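Local coordinates for site-specific recombinase, resolvase family protein (Streptococcus pneumoniae, PDB 3GUV) that probably catalyses site-specific DNA recombination, cutting and rejoining DNA strands as a member of the serine resolvase/invertase family, at residues K4-Y8 against N38-I42; E45-A49 against I60-M65. One frame throughout, in Å; residues are numbered along the deposited sequence.

Contact 1: residues K4-Y8 against N38-I42; sequences KIKVY and NDYEI
With chi1 at -165°, Glu41 swings CG to the side opposite the backbone N and stays extended beyond it, while the Lys6 chain bends at chi3 and chi4; together these torsions bring Lys6 NZ to 2.8 Å from Glu41 OE2. The salt bridge joins residues directly paired across two parallel strands, on one face of the sheet, and two long charged chains suit this partly exposed place because their stems can lie side by side. The two backbones form a parallel ladder: Glu41 N gives its hydrogen to Ile5 O at 2.8 Å, and Val7 N gives its own to Glu41 O, also at 2.8 Å. On the other face Val7 CG1 lies over one face of the Tyr40 ring, 4.0 Å from its centroid, a CH-pi contact in which a short branched chain meets a broad flat one. Ile5 CG2 comes within 3.5 Å of Tyr40 CD1. Farther out, Lys4 NZ and Asp39 OD2 form a long salt bridge of 3.9 Å. Asp39, with positive phi, closes the C-terminal end of helix 24-37 in a Schellman motif. The strands are the parallel pair of a beta-alpha-beta unit whose crossover includes that helix; its Phe34 packs on Tyr40, while Phe78 and Leu80 of strand 78-81 receive Val7.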
# COMPACT_ATOMS: atom_id res chain seq x y z
N LYS A 4 1.79 32.25 8.13
CA LYS A 4 1.06 30.93 8.18
C LYS A 4 1.49 29.90 7.14
O LYS A 4 1.89 30.22 6.02
CB LYS A 4 -0.45 31.13 8.09
CG LYS A 4 -0.92 32.17 9.07
CD LYS A 4 -2.39 32.12 9.33
CE LYS A 4 -2.71 33.01 10.52
NZ LYS A 4 -4.13 33.40 10.53
N ILE A 5 1.39 28.64 7.52
CA ILE A 5 1.67 27.55 6.58
C ILE A 5 0.63 27.63 5.47
O ILE A 5 -0.56 27.73 5.75
CB ILE A 5 1.63 26.19 7.31
CG1 ILE A 5 2.79 26.11 8.32
CG2 ILE A 5 1.62 25.03 6.33
CD1 ILE A 5 4.15 26.50 7.74
N LYS A 6 1.09 27.61 4.22
CA LYS A 6 0.22 27.65 3.03
C LYS A 6 -0.07 26.24 2.46
O LYS A 6 0.86 25.40 2.29
CB LYS A 6 0.84 28.52 1.94
CG LYS A 6 0.75 30.02 2.31
CD LYS A 6 1.57 30.90 1.38
CE LYS A 6 2.38 31.89 2.17
NZ LYS A 6 1.55 32.69 3.10
N VAL A 7 -1.33 26.03 2.10
CA VAL A 7 -1.77 24.76 1.56
C VAL A 7 -2.70 24.93 0.33
O VAL A 7 -3.35 26.01 0.10
CB VAL A 7 -2.47 23.92 2.71
CG1 VAL A 7 -1.66 23.96 4.06
CG2 VAL A 7 -3.87 24.41 2.98
N TYR A 8 -2.71 23.88 -0.48
CA TYR A 8 -3.71 23.66 -1.54
C TYR A 8 -4.68 22.61 -1.04
O TYR A 8 -4.26 21.67 -0.33
CB TYR A 8 -3.05 23.10 -2.80
CG TYR A 8 -2.20 24.04 -3.65
CD1 TYR A 8 -2.47 25.42 -3.74
CD2 TYR A 8 -1.18 23.53 -4.44
CE1 TYR A 8 -1.71 26.24 -4.53
CE2 TYR A 8 -0.41 24.33 -5.26
CZ TYR A 8 -0.68 25.70 -5.31
OH TYR A 8 0.09 26.50 -6.12
N ASN A 38 -6.17 24.06 12.23
CA ASN A 38 -4.69 23.96 12.18
C ASN A 38 -3.98 25.24 11.79
O ASN A 38 -2.76 25.26 11.58
CB ASN A 38 -4.29 22.87 11.18
CG ASN A 38 -4.50 21.49 11.71
OD1 ASN A 38 -3.53 20.77 11.95
ND2 ASN A 38 -5.75 21.11 11.93
N ASP A 39 -4.76 26.31 11.62
CA ASP A 39 -4.23 27.62 11.28
C ASP A 39 -3.44 27.64 9.95
O ASP A 39 -2.45 28.38 9.80
CB ASP A 39 -3.38 28.17 12.45
CG ASP A 39 -3.58 29.66 12.65
OD1 ASP A 39 -2.58 30.37 12.88
OD2 ASP A 39 -4.74 30.12 12.59
N TYR A 40 -3.91 26.85 8.98
CA TYR A 40 -3.36 26.87 7.64
C TYR A 40 -3.99 28.01 6.84
O TYR A 40 -5.11 28.47 7.14
CB TYR A 40 -3.61 25.55 6.90
CG TYR A 40 -2.88 24.35 7.48
CD1 TYR A 40 -1.52 24.42 7.80
CD2 TYR A 40 -3.53 23.16 7.69
CE1 TYR A 40 -0.84 23.34 8.33
CE2 TYR A 40 -2.87 22.08 8.21
CZ TYR A 40 -1.53 22.17 8.53
OH TYR A 40 -0.89 21.10 9.05
N GLU A 41 -3.26 28.43 5.81
CA GLU A 41 -3.74 29.41 4.86
C GLU A 41 -3.90 28.73 3.50
O GLU A 41 -2.93 28.22 2.91
CB GLU A 41 -2.77 30.61 4.77
CG GLU A 41 -3.37 31.82 4.07
CD GLU A 41 -2.37 32.92 3.71
OE1 GLU A 41 -2.82 34.05 3.40
OE2 GLU A 41 -1.14 32.70 3.71
N ILE A 42 -5.14 28.71 3.01
CA ILE A 42 -5.46 28.05 1.76
C ILE A 42 -5.16 29.07 0.69
O ILE A 42 -5.64 30.21 0.76
CB ILE A 42 -6.95 27.61 1.69
CG1 ILE A 42 -7.29 26.66 2.85
CG2 ILE A 42 -7.27 26.98 0.35
CD1 ILE A 42 -8.81 26.21 2.95

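Contact 2: residues E45-A49 against I60-M65; sequences EYEDA and IQFNRM
Strand 45-48 and helix 60-65 run roughly antiparallel, 150° between their directions and 6.9 Å apart at closest approach, with Tyr46 and Gln61 nearest in backbone; this is a helix packed against an edge strand of the alpha/beta sheet of the resolvase N-terminal domain. An aspartate suits position 48 because its short stem puts two acceptor oxygens in front of two successive N-H groups of the first helical turn. Asp48 OD1 takes the hydrogen of Gln61 N at 2.9 Å and Asp48 OD2 that of Phe62 N at 3.1 Å, both from the syn side and somewhat out of the carboxylate plane, the Phe62 bond the more bent. This pair should restrict the carboxylate's rotation; OD2 is also bonded by Tyr10 OH. Farther along, the broad ring of Tyr46 lies against the helix. Met65 CB sits over the centre of one face, 3.7 Å from the centroid, and SD makes an oblique Met-aromatic contact, while Arg64 CG approaches the ring edge at CE1. The Tyr46 hydroxyl bonds to Asp68 of the same helix. Gln61, bent at chi2 (-52°), holds OE1 beside the helix, where Arg64 NH1 donates to Gln61 OE1 at 2.6 Å. One water accepts from Glu47 N at 3.0 Å and donates weakly to Gln61 OE1.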
# COMPACT_ATOMS: atom_id res chain seq x y z
N GLU A 45 -7.49 25.81 -4.57
CA GLU A 45 -8.38 24.68 -4.46
C GLU A 45 -8.53 24.11 -5.85
O GLU A 45 -8.79 24.86 -6.80
CB GLU A 45 -9.74 25.11 -3.93
CG GLU A 45 -9.66 25.77 -2.54
CD GLU A 45 -10.98 26.33 -2.06
OE1 GLU A 45 -11.93 25.53 -1.92
OE2 GLU A 45 -11.07 27.56 -1.83
N TYR A 46 -8.30 22.80 -5.97
CA TYR A 46 -8.35 22.09 -7.24
C TYR A 46 -9.30 20.87 -7.11
O TYR A 46 -9.33 20.21 -6.09
CB TYR A 46 -6.97 21.59 -7.62
CG TYR A 46 -5.90 22.65 -7.81
CD1 TYR A 46 -5.56 23.12 -9.07
CD2 TYR A 46 -5.20 23.15 -6.72
CE1 TYR A 46 -4.54 24.09 -9.23
CE2 TYR A 46 -4.23 24.11 -6.85
CZ TYR A 46 -3.88 24.57 -8.10
OH TYR A 46 -2.88 25.49 -8.20
N GLU A 47 -10.07 20.60 -8.14
CA GLU A 47 -11.16 19.62 -8.07
C GLU A 47 -11.36 18.93 -9.41
O GLU A 47 -11.59 19.59 -10.41
CB GLU A 47 -12.46 20.30 -7.67
CG GLU A 47 -13.56 19.32 -7.33
CD GLU A 47 -14.72 19.95 -6.55
OE1 GLU A 47 -15.62 20.51 -7.22
OE2 GLU A 47 -14.76 19.85 -5.29
N ASP A 48 -11.26 17.60 -9.42
CA ASP A 48 -11.68 16.78 -10.58
C ASP A 48 -13.08 16.20 -10.26
O ASP A 48 -13.18 15.12 -9.67
CB ASP A 48 -10.66 15.67 -10.80
CG ASP A 48 -9.34 16.19 -11.35
OD1 ASP A 48 -9.39 16.80 -12.44
OD2 ASP A 48 -8.27 15.98 -10.71
N ALA A 49 -14.14 16.92 -10.59
CA ALA A 49 -15.46 16.67 -9.95
C ALA A 49 -16.32 15.68 -10.70
O ALA A 49 -17.39 15.29 -10.21
CB ALA A 49 -16.23 17.96 -9.67
N ILE A 60 -7.15 16.03 -14.68
CA ILE A 60 -6.75 17.31 -15.28
C ILE A 60 -6.38 18.40 -14.26
O ILE A 60 -5.37 19.09 -14.41
CB ILE A 60 -7.87 17.89 -16.18
CG1 ILE A 60 -8.17 16.94 -17.35
CG2 ILE A 60 -7.46 19.24 -16.69
CD1 ILE A 60 -9.66 16.87 -17.67
N GLN A 61 -7.21 18.58 -13.25
CA GLN A 61 -6.95 19.63 -12.26
C GLN A 61 -5.83 19.15 -11.35
O GLN A 61 -5.04 19.95 -10.88
CB GLN A 61 -8.21 19.95 -11.44
CG GLN A 61 -9.34 20.53 -12.28
CD GLN A 61 -8.91 21.71 -13.13
OE1 GLN A 61 -8.22 22.63 -12.65
NE2 GLN A 61 -9.31 21.69 -14.40
N PHE A 62 -5.77 17.84 -11.11
CA PHE A 62 -4.65 17.29 -10.39
C PHE A 62 -3.34 17.59 -11.12
O PHE A 62 -2.34 17.95 -10.50
CB PHE A 62 -4.84 15.79 -10.18
CG PHE A 62 -3.65 15.13 -9.63
CD1 PHE A 62 -3.49 15.01 -8.27
CD2 PHE A 62 -2.65 14.66 -10.48
CE1 PHE A 62 -2.36 14.40 -7.76
CE2 PHE A 62 -1.51 14.05 -9.97
CZ PHE A 62 -1.37 13.91 -8.62
N ASN A 63 -3.36 17.47 -12.45
CA ASN A 63 -2.16 17.75 -13.24
C ASN A 63 -1.88 19.27 -13.24
O ASN A 63 -0.74 19.66 -13.06
CB ASN A 63 -2.28 17.21 -14.67
CG ASN A 63 -2.36 15.68 -14.72
OD1 ASN A 63 -1.81 14.98 -13.88
ND2 ASN A 63 -3.08 15.17 -15.72
N ARG A 64 -2.90 20.12 -13.39
CA ARG A 64 -2.67 21.55 -13.21
C ARG A 64 -2.02 21.82 -11.83
O ARG A 64 -1.07 22.60 -11.76
CB ARG A 64 -3.93 22.42 -13.36
CG ARG A 64 -3.61 23.89 -12.83
CD ARG A 64 -4.51 25.05 -13.21
NE ARG A 64 -5.93 24.75 -13.09
CZ ARG A 64 -6.87 25.64 -12.77
NH1 ARG A 64 -8.15 25.25 -12.73
NH2 ARG A 64 -6.56 26.90 -12.49
N MET A 65 -2.52 21.18 -10.76
CA MET A 65 -1.98 21.40 -9.41
C MET A 65 -0.48 21.07 -9.35
O MET A 65 0.31 21.87 -8.86
CB MET A 65 -2.77 20.61 -8.35
CG MET A 65 -2.43 20.92 -6.86
SD MET A 65 -3.37 20.01 -5.58
CE MET A 65 -2.71 18.34 -5.84
O HOH W 1 -9.99 22.77 -10.20

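How the contacts relate
From the N terminus, strand 6-12 leads into helices 17-20 and 24-37, and contact 1 closes this excursion by bringing the start of strand 41-48 beside the start of strand 6-12, a parallel beta-alpha-beta crossover. The same strand then runs on to its far end, where contact 2 opens; a loop without helix or strand follows, and helix 60-70 returns to pack against that end. The two closures are therefore in series, neither enclosing nor crossing the other, with centres about 18 Å apart. They meet at Tyr8, whose ring packs edge-to-face with Tyr46 and touches Met65. Strand 41-48, outermost within the chain's sheet, thus joins strand 6-12 to helix 60-70.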